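Local coordinates for biofilm-associated surface protein (Staphylococcus aureus, PDB 7C7U) that probably promotes biofilm formation as a cell wall-anchored surface protein, acting as a switch that modulates functional amyloid assembly, at residues L57-M61 with G124-G128; K237-Y243 with F315-E321. One frame throughout, in Å; residues are numbered along the deposited sequence.

Interaction 1: residues L57-M61 with G124-G128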
ATOM      1  N   LEU A  57      12.930 -13.433  20.132  1.00 28.44           N
ATOM      2  CA  LEU A  57      12.147 -13.515  18.909  1.00 31.34           C
ATOM      3  C   LEU A  57      11.654 -14.951  18.783  1.00 34.60           C
ATOM      4  O   LEU A  57      12.467 -15.878  18.754  1.00 34.00           O
ATOM      5  CB  LEU A  57      12.996 -13.091  17.715  1.00 29.70           C
ATOM      6  CG  LEU A  57      12.302 -12.804  16.383  1.00 39.02           C
ATOM      7  CD1 LEU A  57      11.157 -11.784  16.504  1.00 32.21           C
ATOM      8  CD2 LEU A  57      13.355 -12.317  15.410  1.00 39.26           C
ATOM      9  N   HIS A  58      10.337 -15.140  18.747  1.00 29.21           N
ATOM     10  CA  HIS A  58       9.745 -16.470  18.681  1.00 33.52           C
ATOM     11  C   HIS A  58       9.117 -16.704  17.316  1.00 39.20           C
ATOM     12  O   HIS A  58       8.537 -15.786  16.720  1.00 34.67           O
ATOM     13  CB  HIS A  58       8.669 -16.672  19.754  1.00 34.18           C
ATOM     14  CG  HIS A  58       9.060 -16.226  21.128  1.00 33.88           C
ATOM     15  ND1 HIS A  58       9.745 -17.033  22.015  1.00 33.88           N
ATOM     16  CD2 HIS A  58       8.815 -15.068  21.788  1.00 31.19           C
ATOM     17  CE1 HIS A  58       9.931 -16.382  23.149  1.00 32.39           C
ATOM     18  NE2 HIS A  58       9.373 -15.188  23.039  1.00 33.06           N
ATOM     19  N   SER A  59       9.194 -17.938  16.827  1.00 37.57           N
ATOM     20  CA  SER A  59       8.456 -18.244  15.609  1.00 40.99           C
ATOM     21  C   SER A  59       8.180 -19.739  15.515  1.00 48.03           C
ATOM     22  O   SER A  59       8.761 -20.556  16.234  1.00 45.96           O
ATOM     23  CB  SER A  59       9.209 -17.761  14.364  1.00 44.01           C
ATOM     24  OG  SER A  59       8.440 -18.007  13.197  1.00 51.52           O
ATOM     25  N   TYR A  60       7.271 -20.076  14.607  1.00 51.48           N
ATOM     26  CA  TYR A  60       6.966 -21.448  14.229  1.00 54.32           C
ATOM     27  C   TYR A  60       7.403 -21.632  12.784  1.00 57.31           C
ATOM     28  O   TYR A  60       7.154 -20.756  11.945  1.00 56.51           O
ATOM     29  CB  TYR A  60       5.468 -21.754  14.376  1.00 53.81           C
ATOM     30  CG  TYR A  60       5.069 -22.281  15.737  1.00 54.22           C
ATOM     31  CD1 TYR A  60       4.905 -21.417  16.815  1.00 52.68           C
ATOM     32  CD2 TYR A  60       4.861 -23.644  15.948  1.00 54.96           C
ATOM     33  CE1 TYR A  60       4.545 -21.889  18.074  1.00 49.80           C
ATOM     34  CE2 TYR A  60       4.493 -24.134  17.205  1.00 52.79           C
ATOM     35  CZ  TYR A  60       4.343 -23.249  18.269  1.00 56.99           C
ATOM     36  OH  TYR A  60       3.988 -23.723  19.528  1.00 52.91           O
ATOM     37  N   MET A  61       8.092 -22.740  12.502  1.00 58.19           N
ATOM     38  CA  MET A  61       8.543 -23.039  11.147  1.00 60.95           C
ATOM     39  C   MET A  61       8.336 -24.518  10.845  1.00 59.29           C
ATOM     40  O   MET A  61       8.502 -25.372  11.720  1.00 57.14           O
ATOM     41  CB  MET A  61      10.014 -22.655  10.930  1.00 60.89           C
ATOM     42  CG  MET A  61      10.998 -23.343  11.848  1.00 59.13           C
ATOM     43  SD  MET A  61      12.693 -23.173  11.235  1.00 69.61           S
ATOM     44  CE  MET A  61      12.476 -23.593   9.505  1.00 60.39           C
ATOM     45  N   GLY A 124      21.112 -17.860   9.796  1.00 51.32           N
ATOM     46  CA  GLY A 124      19.930 -17.155  10.239  1.00 46.12           C
ATOM     47  C   GLY A 124      19.570 -17.401  11.684  1.00 43.30           C
ATOM     48  O   GLY A 124      20.443 -17.659  12.520  1.00 44.55           O
ATOM     49  N   LEU A 125      18.278 -17.342  12.001  1.00 41.28           N
ATOM     50  CA  LEU A 125      17.878 -17.374  13.399  1.00 43.15           C
ATOM     51  C   LEU A 125      17.115 -18.624  13.822  1.00 40.73           C
ATOM     52  O   LEU A 125      17.150 -18.967  15.007  1.00 40.80           O
ATOM     53  CB  LEU A 125      17.033 -16.134  13.741  1.00 42.14           C
ATOM     54  CG  LEU A 125      17.801 -14.816  13.914  1.00 36.84           C
ATOM     55  CD1 LEU A 125      16.871 -13.696  14.388  1.00 40.32           C
ATOM     56  CD2 LEU A 125      18.966 -14.974  14.870  1.00 41.67           C
ATOM     57  N   PHE A 126      16.436 -19.317  12.913  1.00 43.07           N
ATOM     58  CA  PHE A 126      15.520 -20.369  13.325  1.00 45.07           C
ATOM     59  C   PHE A 126      15.870 -21.706  12.680  1.00 49.07           C
ATOM     60  O   PHE A 126      16.231 -21.769  11.501  1.00 47.48           O
ATOM     61  CB  PHE A 126      14.080 -19.979  13.009  1.00 45.51           C
ATOM     62  CG  PHE A 126      13.610 -18.754  13.741  1.00 39.88           C
ATOM     63  CD1 PHE A 126      13.584 -18.725  15.127  1.00 41.60           C
ATOM     64  CD2 PHE A 126      13.196 -17.639  13.053  1.00 43.51           C
ATOM     65  CE1 PHE A 126      13.156 -17.601  15.811  1.00 43.14           C
ATOM     66  CE2 PHE A 126      12.763 -16.515  13.734  1.00 43.76           C
ATOM     67  CZ  PHE A 126      12.746 -16.494  15.113  1.00 40.89           C
ATOM     68  N   GLY A 127      15.746 -22.773  13.473  1.00 49.50           N
ATOM     69  CA  GLY A 127      15.927 -24.127  13.003  1.00 48.71           C
ATOM     70  C   GLY A 127      17.073 -24.816  13.716  1.00 53.79           C
ATOM     71  O   GLY A 127      17.519 -24.359  14.773  1.00 50.81           O
ATOM     72  N   GLY A 128      17.549 -25.933  13.156  1.00 57.39           N
ATOM     73  CA  GLY A 128      18.730 -26.601  13.663  1.00 56.39           C
ATOM     74  C   GLY A 128      19.974 -26.154  12.915  1.00 55.73           C
ATOM     75  O   GLY A 128      19.912 -25.408  11.936  1.00 54.69           O
TER

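Interaction 2: residues K237-Y243 with F315-E321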
ATOM      1  N   LYS A 237       1.955 -21.017  23.114  1.00 25.92           N
ATOM      2  CA  LYS A 237       1.933 -21.862  24.307  1.00 27.93           C
ATOM      3  C   LYS A 237       3.323 -22.374  24.650  1.00 28.38           C
ATOM      4  O   LYS A 237       4.168 -22.559  23.777  1.00 32.60           O
ATOM      5  CB  LYS A 237       1.024 -23.069  24.095  1.00 28.29           C
ATOM      6  CG  LYS A 237      -0.462 -22.762  23.990  1.00 30.13           C
ATOM      7  CD  LYS A 237      -1.240 -24.092  23.892  1.00 30.50           C
ATOM      8  CE  LYS A 237      -2.718 -23.843  23.664  1.00 31.46           C
ATOM      9  NZ  LYS A 237      -3.475 -25.132  23.657  1.00 33.12           N
ATOM     10  N   ASN A 238       3.552 -22.602  25.947  1.00 29.51           N
ATOM     11  CA  ASN A 238       4.714 -23.382  26.368  1.00 31.61           C
ATOM     12  C   ASN A 238       4.495 -24.879  26.205  1.00 36.70           C
ATOM     13  O   ASN A 238       5.463 -25.616  25.993  1.00 34.17           O
ATOM     14  CB  ASN A 238       5.065 -23.101  27.828  1.00 28.61           C
ATOM     15  CG  ASN A 238       5.803 -21.796  28.001  1.00 33.20           C
ATOM     16  OD1 ASN A 238       6.618 -21.426  27.163  1.00 36.25           O
ATOM     17  ND2 ASN A 238       5.519 -21.087  29.085  1.00 34.44           N
ATOM     18  N   GLY A 239       3.258 -25.349  26.344  1.00 31.80           N
ATOM     19  CA  GLY A 239       2.989 -26.775  26.249  1.00 33.09           C
ATOM     20  C   GLY A 239       1.666 -27.092  25.586  1.00 35.65           C
ATOM     21  O   GLY A 239       1.409 -26.680  24.437  1.00 32.59           O
ATOM     22  N   ILE A 240       0.800 -27.803  26.304  1.00 31.01           N
ATOM     23  CA  ILE A 240      -0.461 -28.237  25.711  1.00 33.86           C
ATOM     24  C   ILE A 240      -1.627 -27.754  26.561  1.00 32.22           C
ATOM     25  O   ILE A 240      -2.580 -28.504  26.814  1.00 30.01           O
ATOM     26  CB  ILE A 240      -0.495 -29.764  25.520  1.00 35.34           C
ATOM     27  CG1 ILE A 240      -0.031 -30.479  26.802  1.00 32.79           C
ATOM     28  CG2 ILE A 240       0.347 -30.154  24.299  1.00 32.90           C
ATOM     29  CD1 ILE A 240      -0.474 -31.949  26.894  1.00 39.61           C
ATOM     30  N   PHE A 241      -1.565 -26.483  26.959  1.00 28.35           N
ATOM     31  CA  PHE A 241      -2.573 -25.861  27.805  1.00 32.71           C
ATOM     32  C   PHE A 241      -3.990 -26.241  27.400  1.00 30.62           C
ATOM     33  O   PHE A 241      -4.333 -26.290  26.214  1.00 29.82           O
ATOM     34  CB  PHE A 241      -2.427 -24.334  27.757  1.00 30.75           C
ATOM     35  CG  PHE A 241      -3.545 -23.610  28.437  1.00 29.68           C
ATOM     36  CD1 PHE A 241      -3.617 -23.568  29.824  1.00 31.38           C
ATOM     37  CD2 PHE A 241      -4.534 -22.993  27.697  1.00 32.74           C
ATOM     38  CE1 PHE A 241      -4.656 -22.905  30.450  1.00 32.08           C
ATOM     39  CE2 PHE A 241      -5.575 -22.327  28.322  1.00 32.60           C
ATOM     40  CZ  PHE A 241      -5.633 -22.284  29.701  1.00 30.29           C
ATOM     41  N   SER A 242      -4.821 -26.458  28.408  1.00 32.08           N
ATOM     42  CA  SER A 242      -6.235 -26.742  28.219  1.00 34.06           C
ATOM     43  C   SER A 242      -7.018 -25.828  29.154  1.00 36.24           C
ATOM     44  O   SER A 242      -6.762 -25.816  30.368  1.00 32.45           O
ATOM     45  CB  SER A 242      -6.521 -28.222  28.507  1.00 37.59           C
ATOM     46  OG  SER A 242      -7.745 -28.621  27.944  1.00 44.38           O
ATOM     47  N   TYR A 243      -7.939 -25.037  28.585  1.00 28.32           N
ATOM     48  CA  TYR A 243      -8.757 -24.096  29.351  1.00 31.22           C
ATOM     49  C   TYR A 243     -10.016 -24.805  29.847  1.00 31.67           C
ATOM     50  O   TYR A 243     -10.813 -25.297  29.042  1.00 29.84           O
ATOM     51  CB  TYR A 243      -9.150 -22.869  28.509  1.00 26.54           C
ATOM     52  CG  TYR A 243     -10.031 -21.903  29.284  1.00 27.73           C
ATOM     53  CD1 TYR A 243      -9.467 -20.919  30.103  1.00 29.56           C
ATOM     54  CD2 TYR A 243     -11.415 -21.983  29.224  1.00 27.42           C
ATOM     55  CE1 TYR A 243     -10.257 -20.032  30.819  1.00 27.68           C
ATOM     56  CE2 TYR A 243     -12.215 -21.111  29.956  1.00 29.93           C
ATOM     57  CZ  TYR A 243     -11.628 -20.140  30.752  1.00 28.47           C
ATOM     58  OH  TYR A 243     -12.406 -19.265  31.471  1.00 29.42           O
ATOM     59  N   PHE A 315      -8.957 -22.228  22.276  1.00 31.01           N
ATOM     60  CA  PHE A 315      -7.700 -22.387  22.989  1.00 31.44           C
ATOM     61  C   PHE A 315      -6.883 -23.581  22.513  1.00 32.46           C
ATOM     62  O   PHE A 315      -5.816 -23.829  23.094  1.00 31.14           O
ATOM     63  CB  PHE A 315      -7.952 -22.541  24.488  1.00 28.91           C
ATOM     64  CG  PHE A 315      -8.263 -21.261  25.194  1.00 27.23           C
ATOM     65  CD1 PHE A 315      -7.253 -20.366  25.511  1.00 26.79           C
ATOM     66  CD2 PHE A 315      -9.564 -20.970  25.580  1.00 25.85           C
ATOM     67  CE1 PHE A 315      -7.533 -19.186  26.199  1.00 28.12           C
ATOM     68  CE2 PHE A 315      -9.854 -19.799  26.265  1.00 26.71           C
ATOM     69  CZ  PHE A 315      -8.834 -18.901  26.578  1.00 25.68           C
ATOM     70  N   ASN A 316      -7.353 -24.314  21.495  1.00 31.33           N
ATOM     71  CA  ASN A 316      -6.719 -25.562  21.051  1.00 33.85           C
ATOM     72  C   ASN A 316      -6.391 -26.457  22.252  1.00 29.15           C
ATOM     73  O   ASN A 316      -5.251 -26.864  22.467  1.00 26.29           O
ATOM     74  CB  ASN A 316      -5.467 -25.270  20.217  1.00 31.21           C
ATOM     75  CG  ASN A 316      -5.732 -24.279  19.097  1.00 34.78           C
ATOM     76  OD1 ASN A 316      -6.662 -24.448  18.318  1.00 36.56           O
ATOM     77  ND2 ASN A 316      -4.912 -23.244  19.012  1.00 34.05           N
ATOM     78  N   ASN A 317      -7.410 -26.739  23.054  1.00 30.12           N
ATOM     79  CA  ASN A 317      -7.214 -27.470  24.304  1.00 32.33           C
ATOM     80  C   ASN A 317      -6.506 -28.808  24.099  1.00 35.76           C
ATOM     81  O   ASN A 317      -6.891 -29.620  23.247  1.00 29.52           O
ATOM     82  CB  ASN A 317      -8.559 -27.677  24.999  1.00 34.60           C
ATOM     83  CG  ASN A 317      -9.120 -26.386  25.559  1.00 34.53           C
ATOM     84  OD1 ASN A 317      -8.366 -25.464  25.898  1.00 30.46           O
ATOM     85  ND2 ASN A 317     -10.447 -26.303  25.656  1.00 30.93           N
ATOM     86  N   ALA A 318      -5.459 -29.025  24.901  1.00 30.82           N
ATOM     87  CA  ALA A 318      -4.628 -30.225  24.924  1.00 33.17           C
ATOM     88  C   ALA A 318      -3.799 -30.397  23.660  1.00 32.69           C
ATOM     89  O   ALA A 318      -3.251 -31.471  23.441  1.00 33.13           O
ATOM     90  CB  ALA A 318      -5.452 -31.489  25.187  1.00 31.23           C
ATOM     91  N   LEU A 319      -3.694 -29.359  22.817  1.00 32.51           N
ATOM     92  CA  LEU A 319      -2.827 -29.304  21.656  1.00 33.37           C
ATOM     93  C   LEU A 319      -1.770 -28.222  21.847  1.00 33.62           C
ATOM     94  O   LEU A 319      -1.990 -27.268  22.590  1.00 33.36           O
ATOM     95  CB  LEU A 319      -3.624 -29.006  20.380  1.00 32.61           C
ATOM     96  CG  LEU A 319      -4.532 -30.136  19.877  1.00 36.24           C
ATOM     97  CD1 LEU A 319      -5.574 -29.602  18.911  1.00 36.88           C
ATOM     98  CD2 LEU A 319      -3.728 -31.258  19.224  1.00 36.99           C
ATOM     99  N   PRO A 320      -0.609 -28.332  21.204  1.00 31.62           N
ATOM    100  CA  PRO A 320       0.423 -27.301  21.359  1.00 34.92           C
ATOM    101  C   PRO A 320       0.210 -26.066  20.492  1.00 35.80           C
ATOM    102  O   PRO A 320       1.037 -25.155  20.543  1.00 39.34           O
ATOM    103  CB  PRO A 320       1.702 -28.047  20.951  1.00 34.55           C
ATOM    104  CG  PRO A 320       1.222 -29.044  19.923  1.00 38.64           C
ATOM    105  CD  PRO A 320      -0.160 -29.457  20.360  1.00 36.04           C
ATOM    106  N   GLU A 321      -0.901 -25.980  19.767  1.00 32.72           N
ATOM    107  CA  GLU A 321      -1.063 -24.951  18.748  1.00 33.20           C
ATOM    108  C   GLU A 321      -1.304 -23.570  19.361  1.00 31.29           C
ATOM    109  O   GLU A 321      -2.020 -23.425  20.356  1.00 29.24           O
ATOM    110  CB  GLU A 321      -2.224 -25.317  17.823  1.00 37.07           C
ATOM    111  CG  GLU A 321      -2.128 -26.741  17.271  1.00 44.83           C
ATOM    112  CD  GLU A 321      -3.348 -27.157  16.462  1.00 53.69           C
ATOM    113  OE1 GLU A 321      -4.437 -26.572  16.664  1.00 54.62           O
ATOM    114  OE2 GLU A 321      -3.211 -28.068  15.615  1.00 59.48           O
TER
HETATM  115  O   HOH W   1       1.874 -22.370  20.653  1.00 30.70           O
HETATM  116  O   HOH W   2       3.212 -25.604  22.872  1.00 39.86           O

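Interaction 1: residues L57-M61 with G124-G128
L57, S59 and M61 line one side of the end of strand 52-61, and L125 to G127 run roughly alongside that side, the end-to-end directions 34° apart and S59 CA and F126 CA standing 7.7 Å from each other. The backbones are too far apart to pair, so the side chains fill the gap, and F126 fills most of it. Its ring is clamped: S59 CB lies over one face, 4.0 Å from the F126 ring centroid and displaced toward the rim, while L125 CB covers the opposite face above its centre. The edge is engaged as well, for L57 O lies near the ring plane, 3.5 Å from F126 CE1. L57 turns CG anti to its own backbone N (chi1 -167°), which brings CG to 3.9 Å from F126 CZ. Beyond it, L57 CD2 meets L125 CD1 at 3.9 Å, the two leucine side chains crossing at about a right angle.

This is loop-on-sheet packing. Strand 52-61 lies between strands 36-39 and 133-144 in the large N-terminal mixed sheet, and the chain turns a corner at L125 so that the loop after strand 113-117 folds onto the side of the strand that carries L57, S59 and M61. I72, F118, M35 and Y135 also pack against F126.

At the far end M61 sets CG between its backbone N and carbonyl carbon (chi1 59°) and runs on nearly extended, laying its sulfur against the loop backbone: M61 SD is 3.8 Å from F126 C and equally close to G127 N, a van der Waals approach, since G127 N gives its hydrogen bond to S92 OG. The same sulfur touches F126 CB at 3.9 Å.

Interaction 2: residues K237-Y243 with F315-E321
A type II beta turn, N316 to L319, curls round the ammonium of K237, which is gripped by backbone carbonyls. The lysine chain, extended beyond CG, carries NZ from the end of strand 228-237 into the turn. There NZ donates to F315 O at 2.7 Å, in the carbonyl plane, and to L319 O and N316 O, each 2.8 Å away; F241 O, 2.9 Å from NZ, comes from the lysine's own segment and also accepts from A318 N at 3.2 Å. Four oxygens thus share three protons, so at least one bond is bifurcated or alternates, and their crowding, two nearly head-on, would probably favour the charged form. N316 O also takes the turn's bond from L319 N, the two donors reaching opposite faces of its plane.

Alongside lies an aromatic cluster. F241 turns an edge toward the face of F315, planes at 71°, whereas Y243 lies nearly parallel to F315 but slid until the rings barely overlap. Y243 CB instead sits over the F315 ring, 3.5 Å from F315 CD2. Beyond both loops, Y243 OH bonds Q250 and W251.

Y243 N donates almost straight (171°) to N317 OD1 at 2.8 Å, approaching from above the amide plane.

Interaction 1 is a buried contact between a strand of the N-terminal mixed sheet and a loop laid on it, made mainly by apolar and aromatic packing, with a backbone oxygen at the ring edge. Interaction 2 is partly buried, joins two loops that flank strands of the next, five-stranded sheet, and relies on a charged amine and backbone carbonyls, with water-bridged residues at its margin. Their centres are about 20 Å apart, yet the two regions adjoin: Y60, directed away from the loop of interaction 1, brings OH to 3.4 Å from P320 O of interaction 2, as packing. K211 of strand 210-220 is shared too, touching H58 and bonding N238. None of the residues of either contact is a calcium ligand.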